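Side-chain contacts in transcriptional regulator, HTH_3 family (Vibrio cholerae, PDB 1Y9Q), which probably binds DNA and regulates transcription through a helix-turn-helix domain, coupled to a cupin domain that holds zinc and D-methionine: residues A[54-59]-A[68-73]; A[94-99]-A[104-109]; A[114-119]-A[143-148]. One frame throughout, in Å; residues are numbered along the deposited sequence.

Interaction 1. Residues A[54-59]-A[68-73]. With MED (D-methionine), chain C.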
loop_
_atom_site.group_PDB
_atom_site.type_symbol
_atom_site.label_atom_id
_atom_site.label_comp_id
_atom_site.label_asym_id
_atom_site.label_seq_id
_atom_site.Cartn_x
_atom_site.Cartn_y
_atom_site.Cartn_z
ATOM N N ALA A 54 10.744 2.106 2.693
ATOM C CA ALA A 54 9.800 1.201 2.049
ATOM C C ALA A 54 10.417 0.501 0.841
ATOM O O ALA A 54 10.155 -0.681 0.596
ATOM C CB ALA A 54 8.542 1.956 1.637
ATOM N N THR A 55 11.237 1.224 0.088
ATOM C CA THR A 55 11.875 0.640 -1.086
ATOM C C THR A 55 12.908 -0.395 -0.644
ATOM O O THR A 55 13.037 -1.459 -1.258
ATOM C CB THR A 55 12.543 1.727 -1.952
ATOM O OG1 THR A 55 11.532 2.582 -2.498
ATOM C CG2 THR A 55 13.317 1.092 -3.101
ATOM N N LEU A 56 13.638 -0.079 0.427
ATOM C CA LEU A 56 14.635 -0.996 0.973
ATOM C C LEU A 56 13.988 -2.331 1.336
ATOM O O LEU A 56 14.524 -3.392 1.019
ATOM C CB LEU A 56 15.290 -0.414 2.228
ATOM C CG LEU A 56 16.556 0.425 2.064
ATOM C CD1 LEU A 56 16.285 1.585 1.142
ATOM C CD2 LEU A 56 17.023 0.912 3.425
ATOM N N TRP A 57 12.848 -2.282 2.017
ATOM C CA TRP A 57 12.164 -3.515 2.396
ATOM C C TRP A 57 11.696 -4.259 1.151
ATOM O O TRP A 57 11.728 -5.488 1.094
ATOM C CB TRP A 57 10.965 -3.227 3.303
ATOM C CG TRP A 57 11.341 -3.061 4.744
ATOM C CD1 TRP A 57 11.614 -1.891 5.396
ATOM C CD2 TRP A 57 11.538 -4.109 5.699
ATOM N NE1 TRP A 57 11.971 -2.147 6.698
ATOM C CE2 TRP A 57 11.934 -3.501 6.909
ATOM C CE3 TRP A 57 11.418 -5.504 5.648
ATOM C CZ2 TRP A 57 12.214 -4.243 8.063
ATOM C CZ3 TRP A 57 11.694 -6.240 6.794
ATOM C CH2 TRP A 57 12.088 -5.608 7.985
ATOM N N LYS A 58 11.265 -3.507 0.149
ATOM C CA LYS A 58 10.799 -4.110 -1.083
ATOM C C LYS A 58 11.937 -4.892 -1.739
ATOM O O LYS A 58 11.745 -6.016 -2.204
ATOM C CB LYS A 58 10.278 -3.019 -2.015
ATOM C CG LYS A 58 9.426 -3.527 -3.148
ATOM C CD LYS A 58 8.650 -2.387 -3.784
ATOM C CE LYS A 58 7.803 -2.888 -4.927
ATOM N NZ LYS A 58 7.060 -1.779 -5.575
ATOM N N ILE A 59 13.123 -4.297 -1.764
ATOM C CA ILE A 59 14.289 -4.935 -2.363
ATOM C C ILE A 59 14.734 -6.140 -1.542
ATOM O O ILE A 59 14.961 -7.223 -2.090
ATOM C CB ILE A 59 15.457 -3.934 -2.492
ATOM C CG1 ILE A 59 15.065 -2.812 -3.462
ATOM C CG2 ILE A 59 16.717 -4.651 -2.977
ATOM C CD1 ILE A 59 16.067 -1.671 -3.536
ATOM N N SER A 68 18.560 -5.939 7.867
ATOM C CA SER A 68 19.900 -5.816 8.442
ATOM C C SER A 68 21.006 -6.096 7.427
ATOM O O SER A 68 22.110 -5.568 7.546
ATOM C CB SER A 68 20.070 -6.787 9.620
ATOM O OG SER A 68 19.160 -6.515 10.668
ATOM N N ALA A 69 20.708 -6.931 6.435
ATOM C CA ALA A 69 21.684 -7.300 5.413
ATOM C C ALA A 69 22.244 -6.098 4.655
ATOM O O ALA A 69 23.356 -6.154 4.122
ATOM C CB ALA A 69 21.060 -8.287 4.431
ATOM N N PHE A 70 21.477 -5.013 4.605
ATOM C CA PHE A 70 21.928 -3.812 3.905
ATOM C C PHE A 70 23.101 -3.123 4.600
ATOM O O PHE A 70 23.702 -2.203 4.043
ATOM C CB PHE A 70 20.775 -2.819 3.752
ATOM C CG PHE A 70 19.875 -3.117 2.592
ATOM C CD1 PHE A 70 18.535 -3.441 2.797
ATOM C CD2 PHE A 70 20.367 -3.081 1.287
ATOM C CE1 PHE A 70 17.695 -3.727 1.715
ATOM C CE2 PHE A 70 19.540 -3.365 0.201
ATOM C CZ PHE A 70 18.199 -3.688 0.415
ATOM N N PHE A 71 23.431 -3.577 5.805
ATOM C CA PHE A 71 24.523 -2.992 6.578
ATOM C C PHE A 71 25.558 -4.029 7.029
ATOM O O PHE A 71 26.441 -3.729 7.829
ATOM C CB PHE A 71 23.931 -2.275 7.791
ATOM C CG PHE A 71 22.871 -1.274 7.433
ATOM C CD1 PHE A 71 23.199 0.057 7.202
ATOM C CD2 PHE A 71 21.546 -1.674 7.274
ATOM C CE1 PHE A 71 22.223 0.976 6.815
ATOM C CE2 PHE A 71 20.563 -0.768 6.888
ATOM C CZ PHE A 71 20.903 0.562 6.656
ATOM N N ALA A 72 25.456 -5.239 6.491
ATOM C CA ALA A 72 26.349 -6.337 6.852
ATOM C C ALA A 72 27.842 -6.075 6.661
ATOM O O ALA A 72 28.669 -6.732 7.289
ATOM C CB ALA A 72 25.948 -7.589 6.085
ATOM N N ASN A 73 28.186 -5.130 5.794
ATOM C CA ASN A 73 29.588 -4.800 5.532
ATOM C C ASN A 73 30.177 -3.966 6.665
ATOM O O ASN A 73 31.395 -3.910 6.845
ATOM C CB ASN A 73 29.693 -4.018 4.226
ATOM C CG ASN A 73 28.950 -2.705 4.286
ATOM O OD1 ASN A 73 29.538 -1.651 4.530
ATOM N ND2 ASN A 73 27.641 -2.763 4.086
HETATM N N MED C . 8.540 -3.873 8.917
HETATM C CA MED C . 9.074 -2.529 8.553
HETATM C C MED C . 8.255 -1.903 7.417
HETATM O O MED C . 7.284 -2.473 6.899
HETATM C CB MED C . 9.078 -1.630 9.811
HETATM C CG MED C . 9.598 -0.210 9.727
HETATM S SD MED C . 11.385 -0.359 9.425
HETATM C CE MED C . 11.962 -1.123 10.876
HETATM O OXT MED C . 8.568 -0.793 6.988
#

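Interaction 2. Residues A[94-99]-A[104-109]. With MED (D-methionine), chain C.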
loop_
_atom_site.group_PDB
_atom_site.type_symbol
_atom_site.label_atom_id
_atom_site.label_comp_id
_atom_site.label_asym_id
_atom_site.label_seq_id
_atom_site.Cartn_x
_atom_site.Cartn_y
_atom_site.Cartn_z
ATOM N N THR A 94 17.557 0.149 15.811
ATOM C CA THR A 94 17.726 -1.301 15.785
ATOM C C THR A 94 18.227 -1.818 17.131
ATOM O O THR A 94 19.348 -1.521 17.544
ATOM C CB THR A 94 18.714 -1.730 14.673
ATOM O OG1 THR A 94 18.235 -1.271 13.402
ATOM C CG2 THR A 94 18.845 -3.253 14.633
ATOM N N LEU A 95 17.387 -2.587 17.816
ATOM C CA LEU A 95 17.749 -3.152 19.109
ATOM C C LEU A 95 18.543 -4.441 18.911
ATOM O O LEU A 95 19.517 -4.708 19.623
ATOM C CB LEU A 95 16.491 -3.462 19.927
ATOM C CG LEU A 95 15.516 -2.320 20.235
ATOM C CD1 LEU A 95 14.378 -2.856 21.088
ATOM C CD2 LEU A 95 16.240 -1.194 20.957
ATOM N N PHE A 96 18.114 -5.237 17.940
ATOM C CA PHE A 96 18.767 -6.504 17.641
ATOM C C PHE A 96 18.775 -6.736 16.138
ATOM O O PHE A 96 17.713 -6.880 15.519
ATOM C CB PHE A 96 18.019 -7.663 18.309
ATOM C CG PHE A 96 18.117 -7.675 19.806
ATOM C CD1 PHE A 96 19.217 -8.243 20.438
ATOM C CD2 PHE A 96 17.100 -7.127 20.585
ATOM C CE1 PHE A 96 19.310 -8.273 21.830
ATOM C CE2 PHE A 96 17.179 -7.150 21.979
ATOM C CZ PHE A 96 18.290 -7.727 22.602
ATOM N N PRO A 97 19.967 -6.759 15.528
ATOM C CA PRO A 97 20.075 -6.987 14.086
ATOM C C PRO A 97 19.713 -8.441 13.785
ATOM O O PRO A 97 19.809 -9.302 14.661
ATOM C CB PRO A 97 21.539 -6.678 13.800
ATOM C CG PRO A 97 22.215 -7.121 15.045
ATOM C CD PRO A 97 21.302 -6.559 16.122
ATOM N N TYR A 98 19.301 -8.703 12.550
ATOM C CA TYR A 98 18.902 -10.045 12.137
ATOM C C TYR A 98 19.843 -11.154 12.607
ATOM O O TYR A 98 21.058 -11.067 12.435
ATOM C CB TYR A 98 18.790 -10.125 10.611
ATOM C CG TYR A 98 18.331 -11.488 10.144
ATOM C CD1 TYR A 98 17.031 -11.917 10.387
ATOM C CD2 TYR A 98 19.212 -12.375 9.520
ATOM C CE1 TYR A 98 16.614 -13.188 10.033
ATOM C CE2 TYR A 98 18.800 -13.664 9.157
ATOM C CZ TYR A 98 17.499 -14.057 9.422
ATOM O OH TYR A 98 17.067 -15.321 9.107
ATOM N N ALA A 99 19.260 -12.196 13.191
ATOM C CA ALA A 99 20.004 -13.358 13.669
ATOM C C ALA A 99 19.398 -14.599 13.016
ATOM O O ALA A 99 18.202 -14.850 13.142
ATOM C CB ALA A 99 19.903 -13.464 15.188
ATOM N N LEU A 104 15.065 -13.544 13.956
ATOM C CA LEU A 104 14.557 -12.247 14.387
ATOM C C LEU A 104 15.395 -11.003 14.120
ATOM O O LEU A 104 16.625 -11.014 14.178
ATOM C CB LEU A 104 14.247 -12.260 15.888
ATOM C CG LEU A 104 13.385 -13.379 16.465
ATOM C CD1 LEU A 104 13.077 -13.041 17.921
ATOM C CD2 LEU A 104 12.097 -13.542 15.649
ATOM N N GLU A 105 14.673 -9.921 13.871
ATOM C CA GLU A 105 15.224 -8.599 13.623
ATOM C C GLU A 105 14.323 -7.737 14.506
ATOM O O GLU A 105 13.107 -7.786 14.354
ATOM C CB GLU A 105 15.018 -8.261 12.153
ATOM C CG GLU A 105 15.907 -7.199 11.623
ATOM C CD GLU A 105 15.924 -7.204 10.113
ATOM O OE1 GLU A 105 17.029 -7.220 9.552
ATOM O OE2 GLU A 105 14.837 -7.191 9.493
ATOM N N ILE A 106 14.895 -6.963 15.428
ATOM C CA ILE A 106 14.067 -6.159 16.331
ATOM C C ILE A 106 14.372 -4.663 16.317
ATOM O O ILE A 106 15.518 -4.239 16.514
ATOM C CB ILE A 106 14.187 -6.682 17.778
ATOM C CG1 ILE A 106 13.818 -8.165 17.810
ATOM C CG2 ILE A 106 13.273 -5.899 18.704
ATOM C CD1 ILE A 106 14.031 -8.826 19.160
ATOM N N PHE A 107 13.323 -3.871 16.110
ATOM C CA PHE A 107 13.454 -2.422 16.039
ATOM C C PHE A 107 12.539 -1.685 17.004
ATOM O O PHE A 107 11.518 -2.213 17.446
ATOM C CB PHE A 107 13.088 -1.926 14.643
ATOM C CG PHE A 107 13.748 -2.673 13.535
ATOM C CD1 PHE A 107 15.033 -2.346 13.122
ATOM C CD2 PHE A 107 13.071 -3.697 12.883
ATOM C CE1 PHE A 107 15.636 -3.027 12.068
ATOM C CE2 PHE A 107 13.660 -4.386 11.830
ATOM C CZ PHE A 107 14.945 -4.050 11.421
ATOM N N GLU A 108 12.922 -0.451 17.315
ATOM C CA GLU A 108 12.108 0.428 18.143
ATOM C C GLU A 108 11.869 1.580 17.176
ATOM O O GLU A 108 12.808 2.272 16.788
ATOM C CB GLU A 108 12.868 0.909 19.383
ATOM C CG GLU A 108 11.993 1.729 20.310
ATOM C CD GLU A 108 12.585 1.894 21.694
ATOM O OE1 GLU A 108 12.776 0.873 22.392
ATOM O OE2 GLU A 108 12.854 3.048 22.083
ATOM N N ILE A 109 10.618 1.766 16.772
ATOM C CA ILE A 109 10.259 2.791 15.793
ATOM C C ILE A 109 9.513 3.988 16.372
ATOM O O ILE A 109 8.554 3.824 17.120
ATOM C CB ILE A 109 9.352 2.197 14.691
ATOM C CG1 ILE A 109 9.965 0.908 14.134
ATOM C CG2 ILE A 109 9.124 3.222 13.593
ATOM C CD1 ILE A 109 11.383 1.062 13.661
HETATM N N MED C . 8.540 -3.873 8.917
HETATM C CA MED C . 9.074 -2.529 8.553
HETATM C C MED C . 8.255 -1.903 7.417
HETATM O O MED C . 7.284 -2.473 6.899
HETATM C CB MED C . 9.078 -1.630 9.811
HETATM C CG MED C . 9.598 -0.210 9.727
HETATM S SD MED C . 11.385 -0.359 9.425
HETATM C CE MED C . 11.962 -1.123 10.876
HETATM O OXT MED C . 8.568 -0.793 6.988
#

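Interaction 3. Residues A[114-119]-A[143-148]. With MED (D-methionine), chain C.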
loop_
_atom_site.group_PDB
_atom_site.type_symbol
_atom_site.label_atom_id
_atom_site.label_comp_id
_atom_site.label_asym_id
_atom_site.label_seq_id
_atom_site.Cartn_x
_atom_site.Cartn_y
_atom_site.Cartn_z
ATOM N N HIS A 114 2.202 12.591 13.035
ATOM C CA HIS A 114 1.180 11.640 12.604
ATOM C C HIS A 114 1.485 11.000 11.251
ATOM O O HIS A 114 0.594 10.768 10.436
ATOM C CB HIS A 114 -0.218 12.293 12.605
ATOM C CG HIS A 114 -0.376 13.442 11.654
ATOM N ND1 HIS A 114 -0.496 13.274 10.291
ATOM C CD2 HIS A 114 -0.485 14.774 11.880
ATOM C CE1 HIS A 114 -0.675 14.452 9.717
ATOM N NE2 HIS A 114 -0.673 15.378 10.659
ATOM N N HIS A 115 2.761 10.701 11.032
ATOM C CA HIS A 115 3.208 10.080 9.792
ATOM C C HIS A 115 2.526 8.732 9.556
ATOM O O HIS A 115 2.231 7.996 10.502
ATOM C CB HIS A 115 4.723 9.871 9.826
ATOM C CG HIS A 115 5.258 9.143 8.631
ATOM N ND1 HIS A 115 5.320 9.711 7.377
ATOM C CD2 HIS A 115 5.726 7.878 8.495
ATOM C CE1 HIS A 115 5.803 8.827 6.518
ATOM N NE2 HIS A 115 6.056 7.708 7.171
ATOM N N GLN A 116 2.268 8.425 8.288
ATOM C CA GLN A 116 1.659 7.157 7.915
ATOM C C GLN A 116 2.648 6.448 6.999
ATOM O O GLN A 116 3.121 7.022 6.019
ATOM C CB GLN A 116 0.334 7.370 7.186
ATOM C CG GLN A 116 -0.409 6.070 6.925
ATOM C CD GLN A 116 -1.792 6.282 6.352
ATOM O OE1 GLN A 116 -2.573 7.086 6.863
ATOM N NE2 GLN A 116 -2.109 5.550 5.290
ATOM N N GLN A 117 2.957 5.199 7.331
ATOM C CA GLN A 117 3.918 4.408 6.574
ATOM C C GLN A 117 3.282 3.165 5.957
ATOM O O GLN A 117 2.928 2.231 6.673
ATOM C CB GLN A 117 5.056 3.989 7.512
ATOM C CG GLN A 117 6.201 3.225 6.884
ATOM C CD GLN A 117 7.024 4.079 5.955
ATOM O OE1 GLN A 117 7.098 5.301 6.110
ATOM N NE2 GLN A 117 7.665 3.441 4.988
HETATM N N MSE A 118 3.110 3.158 4.638
HETATM C CA MSE A 118 2.559 1.981 3.968
HETATM C C MSE A 118 3.728 1.145 3.458
HETATM O O MSE A 118 4.742 1.687 3.021
HETATM C CB MSE A 118 1.661 2.376 2.796
HETATM C CG MSE A 118 0.444 3.191 3.205
HETATM SE SE MSE A 118 -0.555 2.372 4.636
HETATM C CE MSE A 118 -1.171 0.810 3.675
ATOM N N SER A 119 3.581 -0.174 3.513
ATOM C CA SER A 119 4.639 -1.084 3.075
ATOM C C SER A 119 4.163 -2.098 2.054
ATOM O O SER A 119 2.983 -2.454 2.024
ATOM C CB SER A 119 5.196 -1.862 4.270
ATOM O OG SER A 119 5.764 -1.007 5.231
ATOM N N GLU A 143 -6.832 -6.081 4.999
ATOM C CA GLU A 143 -7.727 -5.053 4.473
ATOM C C GLU A 143 -8.256 -4.034 5.482
ATOM O O GLU A 143 -9.206 -3.308 5.188
ATOM C CB GLU A 143 -8.926 -5.697 3.758
ATOM C CG GLU A 143 -8.604 -6.861 2.819
ATOM C CD GLU A 143 -7.423 -6.603 1.906
ATOM O OE1 GLU A 143 -7.311 -5.489 1.352
ATOM O OE2 GLU A 143 -6.607 -7.528 1.730
ATOM N N GLN A 144 -7.667 -3.954 6.667
ATOM C CA GLN A 144 -8.171 -2.978 7.620
ATOM C C GLN A 144 -7.168 -2.438 8.620
ATOM O O GLN A 144 -6.120 -3.035 8.874
ATOM C CB GLN A 144 -9.377 -3.549 8.372
ATOM C CG GLN A 144 -9.079 -4.793 9.180
ATOM C CD GLN A 144 -10.309 -5.320 9.897
ATOM O OE1 GLN A 144 -10.851 -4.667 10.790
ATOM N NE2 GLN A 144 -10.757 -6.508 9.505
ATOM N N TRP A 145 -7.510 -1.284 9.182
ATOM C CA TRP A 145 -6.676 -0.640 10.182
ATOM C C TRP A 145 -7.066 -1.139 11.562
ATOM O O TRP A 145 -8.249 -1.317 11.856
ATOM C CB TRP A 145 -6.851 0.875 10.131
ATOM C CG TRP A 145 -6.170 1.533 8.974
ATOM C CD1 TRP A 145 -6.750 1.981 7.817
ATOM C CD2 TRP A 145 -4.779 1.848 8.874
ATOM N NE1 TRP A 145 -5.801 2.562 7.007
ATOM C CE2 TRP A 145 -4.583 2.494 7.634
ATOM C CE3 TRP A 145 -3.675 1.647 9.713
ATOM C CZ2 TRP A 145 -3.325 2.942 7.212
ATOM C CZ3 TRP A 145 -2.423 2.093 9.294
ATOM C CH2 TRP A 145 -2.262 2.733 8.055
ATOM N N HIS A 146 -6.063 -1.376 12.400
ATOM C CA HIS A 146 -6.285 -1.835 13.763
ATOM C C HIS A 146 -5.660 -0.776 14.668
ATOM O O HIS A 146 -4.462 -0.521 14.585
ATOM C CB HIS A 146 -5.609 -3.195 13.989
ATOM C CG HIS A 146 -5.987 -4.231 12.976
ATOM N ND1 HIS A 146 -5.563 -4.178 11.665
ATOM C CD2 HIS A 146 -6.777 -5.326 13.072
ATOM C CE1 HIS A 146 -6.077 -5.195 10.996
ATOM N NE2 HIS A 146 -6.818 -5.908 11.826
ATOM N N GLU A 147 -6.476 -0.148 15.512
ATOM C CA GLU A 147 -5.981 0.896 16.410
ATOM C C GLU A 147 -5.404 0.284 17.680
ATOM O O GLU A 147 -5.997 -0.615 18.279
ATOM C CB GLU A 147 -7.107 1.878 16.760
ATOM C CG GLU A 147 -6.661 3.337 16.762
ATOM C CD GLU A 147 -7.815 4.328 16.903
ATOM O OE1 GLU A 147 -8.968 3.985 16.544
ATOM O OE2 GLU A 147 -7.557 5.465 17.358
ATOM N N LEU A 148 -4.239 0.783 18.081
ATOM C CA LEU A 148 -3.549 0.286 19.262
ATOM C C LEU A 148 -3.088 1.424 20.164
ATOM O O LEU A 148 -2.418 2.350 19.712
ATOM C CB LEU A 148 -2.324 -0.528 18.843
ATOM C CG LEU A 148 -2.532 -1.700 17.887
ATOM C CD1 LEU A 148 -1.173 -2.217 17.426
ATOM C CD2 LEU A 148 -3.323 -2.789 18.582
HETATM N N MED C . 8.540 -3.873 8.917
HETATM C CA MED C . 9.074 -2.529 8.553
HETATM C C MED C . 8.255 -1.903 7.417
HETATM O O MED C . 7.284 -2.473 6.899
HETATM C CB MED C . 9.078 -1.630 9.811
HETATM C CG MED C . 9.598 -0.210 9.727
HETATM S SD MED C . 11.385 -0.359 9.425
HETATM C CE MED C . 11.962 -1.123 10.876
HETATM O OXT MED C . 8.568 -0.793 6.988
#

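Interaction 1. Residues A[54-59]-A[68-73]
Leu56, on the helix that runs through 54-59, faces Phe70 of the short 3-10 turn at 68-70, and their CA atoms, 8.3 Å apart, mark the nearest approach of the two backbones. Phe70 spans that gap with its ring. Its CE1 reaches the helix backbone, 3.3 Å from the carbonyl O of Leu56, which lies near the ring plane, so the positively polarised ring edge meets the oxygen and not the pi cloud. CB of Leu56 lies 4.1 Å from the same CE1. About one helical turn later, Ile59 comes to the ring edge in plane: its CG2 stands anti to the backbone N and CG1 next to that N (chi1 -64°), CG2 rests 3.8 Å from Phe70 CZ, and the two side chains are roughly perpendicular. In this way helix 53-63 of the helix-turn-helix region is covered by the chain that follows it; Leu16 of helix 5-22 also packs on Ile59. Trp57 points away from Phe70 and serves the ligand instead. CA of D-methionine sits over one face of the indole, off-centre toward the rim and 3.4 Å from Trp57 CE2, while Trp57 NE1 comes within 3.3 Å of the ligand's SD. Phe67 also packs on the indole, ring stacked on ring, and Lys58 forms a salt bridge with Glu143 of the second subunit.

Interaction 2. Residues A[94-99]-A[104-109]
A classic beta bulge interrupts the hairpin of strands 90-99 and 104-111, at the border of the cupin sheet: Leu95 and Phe96 both sit opposite Ile106. The carbonyl O of Ile106 is gripped twice, by Leu95 N at 2.8 Å in a bent bond (140° at the hydrogen) and by Phe96 N in a nearly straight one. Ile106 N returns a bond to Phe96 O at 2.8 Å, in the carbonyl plane. Beyond the bulge, Ala99 N reaches Leu104 O. On one face of the sheet Phe96 and Ile106 run alongside each other in one direction, with Phe96 CD2 3.8 Å from Ile106 CD1. Leu95, at the corner of the chain, adds a looser apolar touch from its CD1 to Ile106 CG2. The other face carries Thr94 and Phe107. OG1 of Thr94 lies in the plane of the phenyl ring, at its edge, 3.4 Å from Phe107 CD1. One face of that ring takes the ligand: the terminal methyl CE of D-methionine is 3.4 Å from Phe107 CD2, and Ile109 CD1 touches the same methyl at 3.6 Å. Near the hairpin end, the extended Glu105 (CG anti to the backbone N, chi1 -160°) brings OE1 to 3.6 Å from Tyr98 CB. The ligand methyl thus meets an aromatic face and an aliphatic branch, surroundings suited to the apolar thioether end. Separately, the Glu105 carboxylate is held by the hydroxyls of Ser68 and Tyr179, which probably steadies a buried charge.

Interaction 3. Residues A[114-119]-A[143-148]
Trp145 reaches across to Gln116 and Met118 with the far end of its indole, CZ2 and CH2. The polar part of the contact is an amide against a ring edge: NE2 of Gln116 lies near the indole plane, 3.5 Å from Trp145 CZ2, and the two flat groups are turned 72° apart. Gln116 gets there by extending, with CG anti to the backbone N (chi1 -173°), which lets the amide reach the indole edge. The second kind is a Met-aromatic contact. SE of Met118, a selenomethionine, is 3.8 Å from Trp145 CZ2 and approaches the six-membered ring obliquely; the chain folds at chi2 and chi3 to bring the selenium there. Strands 116-119 and 144-148 are the outermost strands, within this chain, of the four-stranded sheet of the cupin sandwich, so these side chains bridge over strands 162-166 and 137-141 that separate them. Phe140 meets Trp145 edge-to-face, Lys138 adds a cation-pi contact, and Gln116 packs on Gln116, and Met118 on Met118, of the second subunit. Side-chain hydrogen bonds lie on the first segment: His115, just ahead of the strand, donates from NE2 to Gln117 OE1 at 2.8 Å, almost straight and in the imidazole plane, and Ser119 OG donates to the carboxylate O of D-methionine at 2.7 Å. Ser119 packs against His162 and Tyr164 of the zinc site.

In the fold
The three contacts follow one another along the chain, interaction 1 in the helix-turn-helix part, then interactions 2 and 3 in the cupin sheets. Interactions 1 and 2, with centres 13 Å apart, are joined directly where Ser68 of the first meets Glu105 and Tyr98 N of the second. Interaction 3 is, centre to centre, about 22 Å from interaction 1 and 20 Å from interaction 2; within the chain it meets the former where Ala54 packs on Gln117 and Met118, and across the dimer Lys58 pairs with Glu143. Strand 104-111 leads on to strand 116-119. Each contact includes a residue of the D-methionine pocket, so the ligand touches both domains, an arrangement consistent with ligand binding being sensed by the DNA-binding part.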